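Local coordinates for protein ribonucleoside-diphosphate reductase small chain 2 (Saccharomyces cerevisiae, PDB 1JK0) that serves as a small chain of ribonucleotide reductase, which makes deoxyribonucleotides for DNA synthesis, and is required for its sister small chain to fold and assemble with the large subunits, at residues L27-K41 / F104-F116. Residues are numbered along the deposited sequence; the frame is centred on the assembly and turned at random.
Sequences LLMENSRRFVMFPIK and FSAQLQNPEGKSF
The guanidinium of Arg34 lies between Pro111 CG over one face and Lys41 CB over the other, both toward the rim, while the carboxylate of Glu112 meets its edge. The two planes are turned 47° apart, yet the grip is end-on and two-pronged: NH2 gives a salt bridge to the syn lone pair of Glu112 OE2 at 2.8 Å, and NH1 reaches OE1 at 3.3 Å from above the carboxylate plane. Arg34 CG stands anti to the backbone N (chi1 169°), and bends further along the chain bring the head round to the acid. An arginine suits this place because its flat head can pack on a proline ring and still offer two N-H groups at its edge.

Both oxygens of Glu112 have further donors. Lys41 N approaches OE1 at 2.9 Å, with Tyr42 N binding the same oxygen, and Asn110 ND2 reaches OE2 at 3.3 Å. Shortened to an alanine, this position would probably leave the Arg34 charge without its mate and the Lys41 N-H without this acceptor.

Beside the salt bridge, Met37 CE rests 4.0 Å from Pro111 CB. At the far end Leu27 CG lies 3.7 Å from Leu108 CD1, and a weak hydrogen bond from Gln109 N to Leu27 O also links the backbones there.

Asparagine is common at an N-cap, the place of Asn110, and Pro111 costs helix 111-138 no hydrogen bond in its first turn. The 27-41 loop thus packs over the tight turn between helices 101-107 and 111-138, in the helical, ferritin-like fold of the small chain.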
ATOM      1  N   LEU B  27       2.211  12.204 -18.466  1.00 43.77           N
ATOM      2  CA  LEU B  27       1.458  11.652 -17.350  1.00 43.72           C
ATOM      3  C   LEU B  27       1.470  10.132 -17.409  1.00 45.39           C
ATOM      4  O   LEU B  27       1.756   9.465 -16.424  1.00 45.89           O
ATOM      5  CB  LEU B  27       0.021  12.170 -17.427  1.00 41.47           C
ATOM      6  CG  LEU B  27      -0.710  12.547 -16.141  1.00 39.68           C
ATOM      7  CD1 LEU B  27       0.094  13.566 -15.375  1.00 37.55           C
ATOM      8  CD2 LEU B  27      -2.073  13.096 -16.485  1.00 38.53           C
ATOM      9  N   LEU B  28       1.159   9.596 -18.583  1.00 48.59           N
ATOM     10  CA  LEU B  28       1.120   8.153 -18.804  1.00 50.90           C
ATOM     11  C   LEU B  28       2.497   7.645 -19.143  1.00 53.85           C
ATOM     12  O   LEU B  28       2.749   6.443 -19.143  1.00 53.75           O
ATOM     13  CB  LEU B  28       0.191   7.831 -19.963  1.00 47.98           C
ATOM     14  CG  LEU B  28      -1.232   8.333 -19.769  1.00 47.34           C
ATOM     15  CD1 LEU B  28      -1.953   8.313 -21.110  1.00 46.20           C
ATOM     16  CD2 LEU B  28      -1.936   7.471 -18.722  1.00 45.75           C
ATOM     17  N   MET B  29       3.383   8.582 -19.440  1.00 58.70           N
ATOM     18  CA  MET B  29       4.749   8.267 -19.815  1.00 63.58           C
ATOM     19  C   MET B  29       5.579   7.844 -18.619  1.00 66.13           C
ATOM     20  O   MET B  29       5.116   7.862 -17.477  1.00 67.01           O
ATOM     21  CB  MET B  29       5.393   9.485 -20.468  1.00 64.89           C
ATOM     22  CG  MET B  29       6.021   9.231 -21.817  1.00 66.24           C
ATOM     23  SD  MET B  29       6.383  10.806 -22.621  1.00 69.27           S
ATOM     24  CE  MET B  29       7.901  11.284 -21.740  1.00 67.92           C
ATOM     25  N   GLU B  30       6.821   7.472 -18.903  1.00 69.36           N
ATOM     26  CA  GLU B  30       7.762   7.042 -17.882  1.00 71.14           C
ATOM     27  C   GLU B  30       8.253   8.217 -17.047  1.00 71.89           C
ATOM     28  O   GLU B  30       8.085   9.381 -17.417  1.00 72.21           O
ATOM     29  CB  GLU B  30       8.961   6.349 -18.535  1.00 71.87           C
ATOM     30  CG  GLU B  30       8.610   5.095 -19.321  1.00 72.13           C
ATOM     31  CD  GLU B  30       9.812   4.521 -20.050  1.00 73.81           C
ATOM     32  OE1 GLU B  30      10.890   4.409 -19.418  1.00 74.19           O
ATOM     33  OE2 GLU B  30       9.677   4.171 -21.247  1.00 73.22           O
ATOM     34  N   ASN B  31       8.858   7.884 -15.911  1.00 73.12           N
ATOM     35  CA  ASN B  31       9.415   8.857 -14.969  1.00 73.80           C
ATOM     36  C   ASN B  31      10.751   8.288 -14.486  1.00 73.01           C
ATOM     37  O   ASN B  31      11.417   8.879 -13.640  1.00 73.56           O
ATOM     38  CB  ASN B  31       8.462   9.059 -13.768  1.00 74.58           C
ATOM     39  CG  ASN B  31       7.606  10.332 -13.885  1.00 75.59           C
ATOM     40  OD1 ASN B  31       6.932  10.564 -14.898  1.00 74.80           O
ATOM     41  ND2 ASN B  31       7.626  11.151 -12.832  1.00 74.10           N
ATOM     42  N   SER B  32      11.117   7.131 -15.036  1.00 71.43           N
ATOM     43  CA  SER B  32      12.351   6.422 -14.703  1.00 70.25           C
ATOM     44  C   SER B  32      13.519   7.330 -14.312  1.00 70.08           C
ATOM     45  O   SER B  32      13.545   8.513 -14.659  1.00 70.98           O
ATOM     46  CB  SER B  32      12.766   5.541 -15.893  1.00 70.17           C
ATOM     47  OG  SER B  32      13.999   4.877 -15.664  1.00 67.49           O
ATOM     48  N   ARG B  33      14.478   6.757 -13.583  1.00 68.52           N
ATOM     49  CA  ARG B  33      15.687   7.451 -13.135  1.00 65.96           C
ATOM     50  C   ARG B  33      15.513   8.425 -11.964  1.00 63.24           C
ATOM     51  O   ARG B  33      16.509   8.949 -11.459  1.00 62.83           O
ATOM     52  CB  ARG B  33      16.338   8.193 -14.312  1.00 68.66           C
ATOM     53  CG  ARG B  33      17.846   8.422 -14.167  1.00 71.39           C
ATOM     54  CD  ARG B  33      18.579   7.087 -14.162  1.00 73.06           C
ATOM     55  NE  ARG B  33      20.020   7.226 -13.977  1.00 74.26           N
ATOM     56  CZ  ARG B  33      20.831   6.204 -13.721  1.00 75.08           C
ATOM     57  NH1 ARG B  33      20.336   4.974 -13.623  1.00 74.93           N
ATOM     58  NH2 ARG B  33      22.134   6.409 -13.559  1.00 75.18           N
ATOM     59  N   ARG B  34      14.273   8.676 -11.533  1.00 58.68           N
ATOM     60  CA  ARG B  34      14.042   9.587 -10.406  1.00 54.60           C
ATOM     61  C   ARG B  34      14.058   8.829  -9.070  1.00 53.83           C
ATOM     62  O   ARG B  34      13.020   8.439  -8.544  1.00 54.47           O
ATOM     63  CB  ARG B  34      12.716  10.350 -10.569  1.00 49.63           C
ATOM     64  CG  ARG B  34      12.307  11.109  -9.310  1.00 44.56           C
ATOM     65  CD  ARG B  34      11.527  12.393  -9.568  1.00 40.73           C
ATOM     66  NE  ARG B  34      10.162  12.188 -10.043  1.00 33.92           N
ATOM     67  CZ  ARG B  34       9.071  12.663  -9.445  1.00 31.20           C
ATOM     68  NH1 ARG B  34       9.155  13.375  -8.317  1.00 21.98           N
ATOM     69  NH2 ARG B  34       7.888  12.457 -10.013  1.00 30.67           N
ATOM     70  N   PHE B  35      15.251   8.634  -8.522  1.00 52.65           N
ATOM     71  CA  PHE B  35      15.410   7.904  -7.271  1.00 51.96           C
ATOM     72  C   PHE B  35      14.813   8.660  -6.105  1.00 50.27           C
ATOM     73  O   PHE B  35      13.882   8.196  -5.454  1.00 50.78           O
ATOM     74  CB  PHE B  35      16.889   7.644  -7.028  1.00 53.49           C
ATOM     75  CG  PHE B  35      17.591   7.072  -8.219  1.00 55.21           C
ATOM     76  CD1 PHE B  35      18.499   7.838  -8.947  1.00 56.15           C
ATOM     77  CD2 PHE B  35      17.306   5.777  -8.646  1.00 54.81           C
ATOM     78  CE1 PHE B  35      19.113   7.324 -10.087  1.00 56.21           C
ATOM     79  CE2 PHE B  35      17.910   5.255  -9.781  1.00 55.44           C
ATOM     80  CZ  PHE B  35      18.817   6.030 -10.505  1.00 56.19           C
ATOM     81  N   VAL B  36      15.380   9.822  -5.831  1.00 48.99           N
ATOM     82  CA  VAL B  36      14.882  10.665  -4.769  1.00 47.09           C
ATOM     83  C   VAL B  36      13.609  11.252  -5.362  1.00 45.39           C
ATOM     84  O   VAL B  36      13.538  11.512  -6.561  1.00 46.31           O
ATOM     85  CB  VAL B  36      15.889  11.779  -4.457  1.00 47.99           C
ATOM     86  CG1 VAL B  36      15.355  12.689  -3.360  1.00 50.30           C
ATOM     87  CG2 VAL B  36      17.205  11.161  -4.052  1.00 48.09           C
ATOM     88  N   MET B  37      12.593  11.463  -4.548  1.00 42.45           N
ATOM     89  CA  MET B  37      11.367  11.985  -5.098  1.00 40.63           C
ATOM     90  C   MET B  37      10.982  13.349  -4.585  1.00 39.87           C
ATOM     91  O   MET B  37      10.015  13.934  -5.068  1.00 37.48           O
ATOM     92  CB  MET B  37      10.236  11.016  -4.798  1.00 41.95           C
ATOM     93  CG  MET B  37       9.811  11.018  -3.359  1.00 43.94           C
ATOM     94  SD  MET B  37       8.179  11.730  -3.184  1.00 49.11           S
ATOM     95  CE  MET B  37       7.275  10.328  -2.584  1.00 46.77           C
ATOM     96  N   PHE B  38      11.726  13.885  -3.626  1.00 40.28           N
ATOM     97  CA  PHE B  38      11.275  15.152  -3.117  1.00 40.63           C
ATOM     98  C   PHE B  38      11.374  16.341  -4.000  1.00 40.96           C
ATOM     99  O   PHE B  38      10.648  17.320  -3.790  1.00 45.54           O
ATOM    100  CB  PHE B  38      11.800  15.469  -1.742  1.00 39.51           C
ATOM    101  CG  PHE B  38      10.700  15.597  -0.773  1.00 40.89           C
ATOM    102  CD1 PHE B  38      10.339  14.533   0.036  1.00 41.86           C
ATOM    103  CD2 PHE B  38       9.912  16.733  -0.780  1.00 41.32           C
ATOM    104  CE1 PHE B  38       9.191  14.597   0.827  1.00 45.21           C
ATOM    105  CE2 PHE B  38       8.769  16.813   0.000  1.00 46.10           C
ATOM    106  CZ  PHE B  38       8.400  15.740   0.810  1.00 45.76           C
ATOM    107  N   PRO B  39      12.310  16.341  -4.956  1.00 38.09           N
ATOM    108  CA  PRO B  39      12.175  17.597  -5.711  1.00 34.50           C
ATOM    109  C   PRO B  39      10.902  17.260  -6.533  1.00 32.44           C
ATOM    110  O   PRO B  39      10.985  16.631  -7.594  1.00 33.45           O
ATOM    111  CB  PRO B  39      13.456  17.640  -6.540  1.00 32.88           C
ATOM    112  CG  PRO B  39      14.452  16.906  -5.630  1.00 34.22           C
ATOM    113  CD  PRO B  39      13.647  15.737  -5.113  1.00 33.86           C
ATOM    114  N   ILE B  40       9.729  17.625  -6.008  1.00 28.33           N
ATOM    115  CA  ILE B  40       8.454  17.316  -6.651  1.00 27.06           C
ATOM    116  C   ILE B  40       8.254  17.804  -8.081  1.00 27.99           C
ATOM    117  O   ILE B  40       8.416  18.993  -8.366  1.00 29.18           O
ATOM    118  CB  ILE B  40       7.250  17.807  -5.806  1.00 25.75           C
ATOM    119  CG1 ILE B  40       6.967  16.820  -4.680  1.00 26.77           C
ATOM    120  CG2 ILE B  40       5.991  17.884  -6.655  1.00 24.69           C
ATOM    121  CD1 ILE B  40       7.621  17.166  -3.378  1.00 32.85           C
ATOM    122  N   LYS B  41       7.874  16.881  -8.968  1.00 26.67           N
ATOM    123  CA  LYS B  41       7.635  17.228 -10.362  1.00 26.90           C
ATOM    124  C   LYS B  41       6.154  17.484 -10.641  1.00 26.80           C
ATOM    125  O   LYS B  41       5.816  18.204 -11.583  1.00 27.91           O
ATOM    126  CB  LYS B  41       8.135  16.130 -11.291  1.00 28.74           C
ATOM    127  CG  LYS B  41       8.188  16.567 -12.755  1.00 33.25           C
ATOM    128  CD  LYS B  41       8.474  15.396 -13.700  1.00 35.19           C
ATOM    129  CE  LYS B  41       8.797  15.893 -15.096  1.00 37.65           C
ATOM    130  NZ  LYS B  41      10.076  16.663 -15.155  1.00 37.67           N
ATOM    131  N   PHE B 104      -6.112   2.367 -12.695  1.00 33.47           N
ATOM    132  CA  PHE B 104      -5.828   3.764 -12.952  1.00 33.90           C
ATOM    133  C   PHE B 104      -4.473   4.119 -12.354  1.00 33.45           C
ATOM    134  O   PHE B 104      -3.655   4.804 -12.975  1.00 34.14           O
ATOM    135  CB  PHE B 104      -6.908   4.662 -12.357  1.00 35.34           C
ATOM    136  CG  PHE B 104      -8.162   4.729 -13.187  1.00 37.57           C
ATOM    137  CD1 PHE B 104      -9.082   3.678 -13.179  1.00 40.19           C
ATOM    138  CD2 PHE B 104      -8.411   5.830 -13.995  1.00 36.29           C
ATOM    139  CE1 PHE B 104     -10.234   3.727 -13.970  1.00 41.26           C
ATOM    140  CE2 PHE B 104      -9.548   5.890 -14.781  1.00 40.14           C
ATOM    141  CZ  PHE B 104     -10.467   4.835 -14.772  1.00 40.69           C
ATOM    142  N   SER B 105      -4.230   3.618 -11.149  1.00 32.10           N
ATOM    143  CA  SER B 105      -2.980   3.875 -10.444  1.00 30.52           C
ATOM    144  C   SER B 105      -1.781   3.288 -11.184  1.00 28.96           C
ATOM    145  O   SER B 105      -0.674   3.821 -11.115  1.00 27.28           O
ATOM    146  CB  SER B 105      -3.065   3.293  -9.027  1.00 30.97           C
ATOM    147  OG  SER B 105      -1.909   3.596  -8.275  1.00 33.16           O
ATOM    148  N   ALA B 106      -2.011   2.184 -11.886  1.00 27.70           N
ATOM    149  CA  ALA B 106      -0.961   1.511 -12.626  1.00 28.46           C
ATOM    150  C   ALA B 106      -0.603   2.277 -13.899  1.00 30.86           C
ATOM    151  O   ALA B 106       0.502   2.151 -14.432  1.00 32.11           O
ATOM    152  CB  ALA B 106      -1.399   0.102 -12.969  1.00 26.59           C
ATOM    153  N   GLN B 107      -1.533   3.089 -14.379  1.00 30.97           N
ATOM    154  CA  GLN B 107      -1.301   3.852 -15.587  1.00 30.76           C
ATOM    155  C   GLN B 107      -0.628   5.191 -15.317  1.00 31.32           C
ATOM    156  O   GLN B 107       0.102   5.709 -16.161  1.00 33.29           O
ATOM    157  CB  GLN B 107      -2.624   4.067 -16.293  1.00 32.53           C
ATOM    158  CG  GLN B 107      -3.388   2.788 -16.504  1.00 33.85           C
ATOM    159  CD  GLN B 107      -4.524   2.961 -17.466  1.00 33.80           C
ATOM    160  OE1 GLN B 107      -4.304   3.262 -18.634  1.00 36.09           O
ATOM    161  NE2 GLN B 107      -5.751   2.776 -16.985  1.00 33.24           N
ATOM    162  N   LEU B 108      -0.883   5.747 -14.142  1.00 30.11           N
ATOM    163  CA  LEU B 108      -0.316   7.024 -13.739  1.00 28.79           C
ATOM    164  C   LEU B 108       1.113   6.796 -13.241  1.00 31.24           C
ATOM    165  O   LEU B 108       1.321   6.429 -12.082  1.00 33.45           O
ATOM    166  CB  LEU B 108      -1.185   7.609 -12.636  1.00 24.20           C
ATOM    167  CG  LEU B 108      -0.929   9.066 -12.284  1.00 23.96           C
ATOM    168  CD1 LEU B 108      -1.045   9.950 -13.507  1.00 19.07           C
ATOM    169  CD2 LEU B 108      -1.917   9.478 -11.232  1.00 20.80           C
ATOM    170  N   GLN B 109       2.095   7.031 -14.111  1.00 32.30           N
ATOM    171  CA  GLN B 109       3.504   6.792 -13.783  1.00 32.93           C
ATOM    172  C   GLN B 109       4.294   7.807 -12.943  1.00 32.63           C
ATOM    173  O   GLN B 109       5.203   8.457 -13.459  1.00 34.97           O
ATOM    174  CB  GLN B 109       4.293   6.534 -15.072  1.00 34.25           C
ATOM    175  CG  GLN B 109       3.720   5.430 -15.955  1.00 38.96           C
ATOM    176  CD  GLN B 109       3.820   4.049 -15.324  1.00 41.16           C
ATOM    177  OE1 GLN B 109       4.909   3.481 -15.195  1.00 42.11           O
ATOM    178  NE2 GLN B 109       2.676   3.506 -14.918  1.00 42.97           N
ATOM    179  N   ASN B 110       3.967   7.943 -11.662  1.00 30.30           N
ATOM    180  CA  ASN B 110       4.716   8.823 -10.768  1.00 27.79           C
ATOM    181  C   ASN B 110       4.334   8.627  -9.297  1.00 28.15           C
ATOM    182  O   ASN B 110       3.197   8.263  -8.971  1.00 25.54           O
ATOM    183  CB  ASN B 110       4.594  10.293 -11.183  1.00 27.61           C
ATOM    184  CG  ASN B 110       3.180  10.795 -11.167  1.00 30.63           C
ATOM    185  OD1 ASN B 110       2.464  10.679 -12.157  1.00 33.73           O
ATOM    186  ND2 ASN B 110       2.759  11.360 -10.038  1.00 30.91           N
ATOM    187  N   PRO B 111       5.293   8.873  -8.386  1.00 27.32           N
ATOM    188  CA  PRO B 111       5.117   8.728  -6.938  1.00 25.84           C
ATOM    189  C   PRO B 111       3.990   9.592  -6.410  1.00 27.06           C
ATOM    190  O   PRO B 111       3.257   9.191  -5.506  1.00 29.77           O
ATOM    191  CB  PRO B 111       6.460   9.174  -6.368  1.00 26.99           C
ATOM    192  CG  PRO B 111       7.401   9.179  -7.560  1.00 28.21           C
ATOM    193  CD  PRO B 111       6.535   9.606  -8.682  1.00 26.67           C
ATOM    194  N   GLU B 112       3.858  10.789  -6.966  1.00 25.41           N
ATOM    195  CA  GLU B 112       2.814  11.695  -6.525  1.00 24.65           C
ATOM    196  C   GLU B 112       1.439  11.027  -6.704  1.00 25.23           C
ATOM    197  O   GLU B 112       0.730  10.799  -5.723  1.00 23.60           O
ATOM    198  CB  GLU B 112       2.905  13.021  -7.302  1.00 24.74           C
ATOM    199  CG  GLU B 112       4.161  13.891  -6.999  1.00 21.14           C
ATOM    200  CD  GLU B 112       5.324  13.717  -8.007  1.00 22.32           C
ATOM    201  OE1 GLU B 112       6.162  14.651  -8.109  1.00 20.00           O
ATOM    202  OE2 GLU B 112       5.415  12.651  -8.677  1.00 18.44           O
ATOM    203  N   GLY B 113       1.084  10.682  -7.944  1.00 25.08           N
ATOM    204  CA  GLY B 113      -0.200  10.045  -8.218  1.00 22.17           C
ATOM    205  C   GLY B 113      -0.468   8.726  -7.509  1.00 21.90           C
ATOM    206  O   GLY B 113      -1.550   8.512  -6.950  1.00 22.38           O
ATOM    207  N   LYS B 114       0.500   7.821  -7.519  1.00 20.83           N
ATOM    208  CA  LYS B 114       0.291   6.540  -6.862  1.00 19.63           C
ATOM    209  C   LYS B 114       0.093   6.707  -5.364  1.00 20.63           C
ATOM    210  O   LYS B 114      -0.546   5.882  -4.724  1.00 23.10           O
ATOM    211  CB  LYS B 114       1.460   5.604  -7.132  1.00 18.02           C
ATOM    212  CG  LYS B 114       1.604   5.213  -8.570  1.00 18.14           C
ATOM    213  CD  LYS B 114       2.914   4.472  -8.787  1.00 18.86           C
ATOM    214  CE  LYS B 114       3.249   4.393 -10.268  1.00 18.57           C
ATOM    215  NZ  LYS B 114       2.265   3.573 -11.028  1.00 18.97           N
ATOM    216  N   SER B 115       0.649   7.763  -4.789  1.00 20.44           N
ATOM    217  CA  SER B 115       0.455   7.982  -3.365  1.00 21.54           C
ATOM    218  C   SER B 115      -1.005   8.357  -3.128  1.00 22.80           C
ATOM    219  O   SER B 115      -1.644   7.868  -2.186  1.00 23.65           O
ATOM    220  CB  SER B 115       1.368   9.098  -2.867  1.00 19.17           C
ATOM    221  OG  SER B 115       2.719   8.736  -3.083  1.00 21.33           O
ATOM    222  N   PHE B 116      -1.543   9.214  -3.992  1.00 23.77           N
ATOM    223  CA  PHE B 116      -2.926   9.635  -3.834  1.00 24.87           C
ATOM    224  C   PHE B 116      -3.850   8.419  -3.944  1.00 25.10           C
ATOM    225  O   PHE B 116      -4.769   8.256  -3.140  1.00 24.16           O
ATOM    226  CB  PHE B 116      -3.309  10.692  -4.885  1.00 24.02           C
ATOM    227  CG  PHE B 116      -4.733  11.178  -4.761  1.00 23.21           C
ATOM    228  CD1 PHE B 116      -5.800  10.352  -5.094  1.00 23.78           C
ATOM    229  CD2 PHE B 116      -5.005  12.429  -4.230  1.00 24.53           C
ATOM    230  CE1 PHE B 116      -7.115  10.765  -4.892  1.00 25.23           C
ATOM    231  CE2 PHE B 116      -6.311  12.850  -4.021  1.00 23.23           C
ATOM    232  CZ  PHE B 116      -7.369  12.014  -4.350  1.00 23.05           C
TER